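Putative Outer membrane protein (Helicobacter pylori, PDB 6GW5) is the adhesin SabA, an outer membrane protein of the Hop family whose extracellular adhesin domain probably binds host glycans as a lectin. Local coordinates at residues Gln21-Ala32 with Asp344-Ile355. Sequence-based numbering, arbitrary orientation.
Sequences QVASLKQSIQNA and DVYNLKSNQTEI
Ile355 lays its CD1 against Leu25, 3.8 Å from Leu25 CB, and sits as a knob in a hole formed by Val22, Leu25, Lys26 and Ile29. With CG1 anti to the backbone N (chi1 -161°), its chain reaches Lys26 CG as well. The packing is reciprocal: Ile29 enters the hole of Leu348, Asn351, Gln352 and Ile355, its CD1 3.7 Å from Ile355 CG2. The axes of 21-32 and 348-355 run roughly antiparallel (148°), and these knobs-into-holes are consistent with the coiled coil predicted for this part of helix 3-32, which here runs along the junction of helices 317-346 and 348-370. On the helix 317-346 side, Asp344 engages two donors, one for each carboxylate oxygen: Ser28 OG gives to OD1 at 2.8 Å, and Asn31 ND2 to OD2 at 3.1 Å in a nearly straight bond (172°). Both arrive from out of the carboxylate plane. A water accepts from Asn351 ND2 and donates to Asp344 O, with a weaker bond to Ser28 O. At the other end, Gln21 NE2 meets Glu354 OE2 at 3.0 Å in a clearly bent bond, while Leu25 CD1 packs 3.9 Å from Glu354 CG. The chemistry therefore implies an apolar seam with polar bonds at both ends, with two donors that would tend to stabilise a charged Asp344.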
loop_
_atom_site.group_PDB
_atom_site.type_symbol
_atom_site.label_atom_id
_atom_site.label_comp_id
_atom_site.label_asym_id
_atom_site.label_seq_id
_atom_site.Cartn_x
_atom_site.Cartn_y
_atom_site.Cartn_z
ATOM N N GLN A 21 27.897 -9.049 13.171
ATOM C CA GLN A 21 27.081 -8.040 13.819
ATOM C C GLN A 21 27.833 -6.703 13.777
ATOM O O GLN A 21 27.288 -5.678 13.425
ATOM C CB GLN A 21 26.794 -8.504 15.274
ATOM C CG GLN A 21 25.741 -7.730 16.025
ATOM C CD GLN A 21 24.298 -8.062 15.630
ATOM O OE1 GLN A 21 24.000 -9.098 14.992
ATOM N NE2 GLN A 21 23.393 -7.205 16.032
ATOM N N VAL A 22 29.096 -6.720 14.142
ATOM C CA VAL A 22 29.825 -5.499 14.126
ATOM C C VAL A 22 29.867 -4.915 12.720
ATOM O O VAL A 22 29.640 -3.714 12.547
ATOM C CB VAL A 22 31.230 -5.719 14.679
ATOM C CG1 VAL A 22 32.128 -4.516 14.361
ATOM C CG2 VAL A 22 31.137 -5.971 16.179
ATOM N N ALA A 23 30.144 -5.756 11.720
ATOM C CA ALA A 23 30.183 -5.301 10.320
ATOM C C ALA A 23 28.871 -4.632 9.868
ATOM O O ALA A 23 28.879 -3.621 9.127
ATOM C CB ALA A 23 30.501 -6.459 9.388
ATOM N N SER A 24 27.764 -5.197 10.317
ATOM C CA SER A 24 26.467 -4.713 9.920
ATOM C C SER A 24 26.143 -3.404 10.655
ATOM O O SER A 24 25.666 -2.474 10.052
ATOM C CB SER A 24 25.421 -5.792 10.180
ATOM O OG SER A 24 24.163 -5.371 9.753
ATOM N N LEU A 25 26.397 -3.362 11.959
ATOM C CA LEU A 25 26.325 -2.118 12.738
ATOM C C LEU A 25 27.204 -0.938 12.187
ATOM O O LEU A 25 26.754 0.201 12.151
ATOM C CB LEU A 25 26.626 -2.402 14.207
ATOM C CG LEU A 25 25.465 -3.134 14.889
ATOM C CD1 LEU A 25 25.939 -3.628 16.239
ATOM C CD2 LEU A 25 24.189 -2.281 15.077
ATOM N N LYS A 26 28.408 -1.220 11.703
ATOM C CA LYS A 26 29.206 -0.153 11.133
ATOM C C LYS A 26 28.456 0.495 9.994
ATOM O O LYS A 26 28.400 1.713 9.875
ATOM C CB LYS A 26 30.554 -0.631 10.649
ATOM C CG LYS A 26 31.416 -1.152 11.779
ATOM C CD LYS A 26 32.770 -1.708 11.337
ATOM C CE LYS A 26 33.345 -1.076 10.083
ATOM N NZ LYS A 26 34.677 -1.676 9.868
ATOM N N GLN A 27 27.893 -0.332 9.133
ATOM C CA GLN A 27 27.257 0.182 7.977
ATOM C C GLN A 27 26.079 1.056 8.398
ATOM O O GLN A 27 25.894 2.165 7.871
ATOM C CB GLN A 27 26.871 -0.943 7.075
ATOM C CG GLN A 27 26.360 -0.455 5.744
ATOM C CD GLN A 27 27.411 0.268 4.913
ATOM O OE1 GLN A 27 28.485 -0.256 4.688
ATOM N NE2 GLN A 27 27.073 1.434 4.406
ATOM N N SER A 28 25.361 0.606 9.427
ATOM C CA SER A 28 24.221 1.358 9.899
ATOM C C SER A 28 24.661 2.649 10.495
ATOM O O SER A 28 24.015 3.676 10.254
ATOM C CB SER A 28 23.342 0.544 10.861
ATOM O OG SER A 28 22.588 -0.471 10.140
ATOM N N ILE A 29 25.767 2.611 11.250
ATOM C CA ILE A 29 26.244 3.813 11.889
ATOM C C ILE A 29 26.722 4.786 10.815
ATOM O O ILE A 29 26.448 5.982 10.905
ATOM C CB ILE A 29 27.293 3.499 12.981
ATOM C CG1 ILE A 29 26.593 2.814 14.192
ATOM C CG2 ILE A 29 27.986 4.780 13.448
ATOM C CD1 ILE A 29 27.529 2.150 15.177
ATOM N N GLN A 30 27.378 4.269 9.766
ATOM C CA GLN A 30 27.903 5.152 8.723
ATOM C C GLN A 30 26.798 5.885 8.013
ATOM O O GLN A 30 26.881 7.069 7.812
ATOM C CB GLN A 30 28.784 4.400 7.766
ATOM C CG GLN A 30 30.115 4.062 8.423
ATOM C CD GLN A 30 30.913 2.990 7.664
ATOM O OE1 GLN A 30 31.609 2.166 8.285
ATOM N NE2 GLN A 30 30.813 3.001 6.312
ATOM N N ASN A 31 25.761 5.135 7.663
ATOM C CA ASN A 31 24.600 5.675 7.018
ATOM C C ASN A 31 23.978 6.801 7.801
ATOM O O ASN A 31 23.731 7.863 7.278
ATOM C CB ASN A 31 23.545 4.576 6.828
ATOM C CG ASN A 31 23.965 3.535 5.835
ATOM O OD1 ASN A 31 24.962 3.692 5.139
ATOM N ND2 ASN A 31 23.283 2.434 5.838
ATOM N N ALA A 32 23.762 6.576 9.077
ATOM C CA ALA A 32 23.193 7.606 9.900
ATOM C C ALA A 32 24.063 8.888 9.965
ATOM O O ALA A 32 23.530 9.968 10.054
ATOM C CB ALA A 32 22.945 7.055 11.262
ATOM N N ASP A 344 18.063 3.633 10.316
ATOM C CA ASP A 344 19.472 3.824 10.782
ATOM C C ASP A 344 19.654 5.094 11.592
ATOM O O ASP A 344 20.313 5.076 12.634
ATOM C CB ASP A 344 20.463 3.813 9.616
ATOM C CG ASP A 344 20.700 2.407 9.044
ATOM O OD1 ASP A 344 20.602 1.409 9.799
ATOM O OD2 ASP A 344 20.954 2.308 7.821
ATOM N N VAL A 345 19.013 6.166 11.173
ATOM C CA VAL A 345 19.062 7.395 11.971
ATOM C C VAL A 345 18.371 7.208 13.324
ATOM O O VAL A 345 18.927 7.579 14.364
ATOM C CB VAL A 345 18.462 8.595 11.229
ATOM C CG1 VAL A 345 18.400 9.822 12.118
ATOM C CG2 VAL A 345 19.302 8.896 9.999
ATOM N N TYR A 346 17.200 6.586 13.333
ATOM C CA TYR A 346 16.483 6.328 14.590
ATOM C C TYR A 346 17.303 5.418 15.486
ATOM O O TYR A 346 17.296 5.560 16.696
ATOM C CB TYR A 346 15.103 5.705 14.301
ATOM C CG TYR A 346 14.164 5.439 15.485
ATOM C CD1 TYR A 346 13.350 6.440 16.009
ATOM C CD2 TYR A 346 14.031 4.157 16.015
ATOM C CE1 TYR A 346 12.494 6.194 17.075
ATOM C CE2 TYR A 346 13.171 3.878 17.076
ATOM C CZ TYR A 346 12.408 4.902 17.603
ATOM O OH TYR A 346 11.566 4.634 18.640
ATOM N N ASN A 347 17.996 4.458 14.922
ATOM C CA ASN A 347 18.691 3.576 15.792
ATOM C C ASN A 347 20.110 3.973 16.099
ATOM O O ASN A 347 20.803 3.175 16.719
ATOM C CB ASN A 347 18.669 2.168 15.269
ATOM C CG ASN A 347 17.295 1.603 15.122
ATOM O OD1 ASN A 347 17.058 0.832 14.209
ATOM N ND2 ASN A 347 16.424 1.878 16.042
ATOM N N LEU A 348 20.534 5.198 15.769
ATOM C CA LEU A 348 21.947 5.542 15.927
ATOM C C LEU A 348 22.441 5.309 17.327
ATOM O O LEU A 348 23.462 4.640 17.532
ATOM C CB LEU A 348 22.279 6.974 15.459
ATOM C CG LEU A 348 23.758 7.431 15.613
ATOM C CD1 LEU A 348 24.701 6.430 14.953
ATOM C CD2 LEU A 348 23.998 8.842 15.057
ATOM N N LYS A 349 21.706 5.818 18.308
ATOM C CA LYS A 349 22.216 5.897 19.686
ATOM C C LYS A 349 22.298 4.481 20.260
ATOM O O LYS A 349 23.275 4.033 20.856
ATOM C CB LYS A 349 21.260 6.757 20.484
ATOM C CG LYS A 349 21.718 7.232 21.815
ATOM C CD LYS A 349 21.411 8.772 22.031
ATOM C CE LYS A 349 21.833 9.661 20.869
ATOM N NZ LYS A 349 22.108 11.089 21.231
ATOM N N SER A 350 21.253 3.760 19.973
ATOM C CA SER A 350 21.147 2.416 20.357
ATOM C C SER A 350 22.162 1.563 19.576
ATOM O O SER A 350 22.764 0.679 20.130
ATOM C CB SER A 350 19.704 1.969 20.123
ATOM O OG SER A 350 19.690 0.555 20.142
ATOM N N ASN A 351 22.345 1.806 18.292
ATOM C CA ASN A 351 23.392 1.074 17.554
ATOM C C ASN A 351 24.836 1.307 18.058
ATOM O O ASN A 351 25.681 0.396 18.013
ATOM C CB ASN A 351 23.308 1.420 16.075
ATOM C CG ASN A 351 22.127 0.768 15.374
ATOM O OD1 ASN A 351 21.448 -0.048 15.938
ATOM N ND2 ASN A 351 21.916 1.114 14.146
ATOM N N GLN A 352 25.100 2.521 18.557
ATOM C CA GLN A 352 26.355 2.838 19.178
ATOM C C GLN A 352 26.597 2.033 20.433
ATOM O O GLN A 352 27.686 1.477 20.631
ATOM C CB GLN A 352 26.424 4.306 19.487
ATOM C CG GLN A 352 26.614 5.146 18.244
ATOM C CD GLN A 352 26.380 6.641 18.508
ATOM O OE1 GLN A 352 25.808 7.004 19.518
ATOM N NE2 GLN A 352 26.784 7.497 17.574
ATOM N N THR A 353 25.601 1.946 21.288
ATOM C CA THR A 353 25.737 1.132 22.475
ATOM C C THR A 353 25.968 -0.336 22.132
ATOM O O THR A 353 26.771 -1.014 22.765
ATOM C CB THR A 353 24.481 1.280 23.359
ATOM O OG1 THR A 353 24.444 2.626 23.848
ATOM C CG2 THR A 353 24.455 0.263 24.535
ATOM N N GLU A 354 25.204 -0.815 21.167
ATOM C CA GLU A 354 25.186 -2.226 20.811
ATOM C C GLU A 354 26.497 -2.617 20.155
ATOM O O GLU A 354 26.961 -3.731 20.346
ATOM C CB GLU A 354 24.028 -2.505 19.852
ATOM C CG GLU A 354 23.856 -3.972 19.490
ATOM C CD GLU A 354 22.588 -4.196 18.674
ATOM O OE1 GLU A 354 21.476 -3.929 19.207
ATOM O OE2 GLU A 354 22.713 -4.637 17.505
ATOM N N ILE A 355 27.066 -1.745 19.324
ATOM C CA ILE A 355 28.325 -2.098 18.681
ATOM C C ILE A 355 29.432 -2.175 19.710
ATOM O O ILE A 355 30.295 -3.042 19.607
ATOM C CB ILE A 355 28.693 -1.145 17.500
ATOM C CG1 ILE A 355 29.718 -1.827 16.633
ATOM C CG2 ILE A 355 29.126 0.247 17.984
ATOM C CD1 ILE A 355 30.001 -1.045 15.387
HETATM O O HOH W 1 22.656 3.539 13.070
#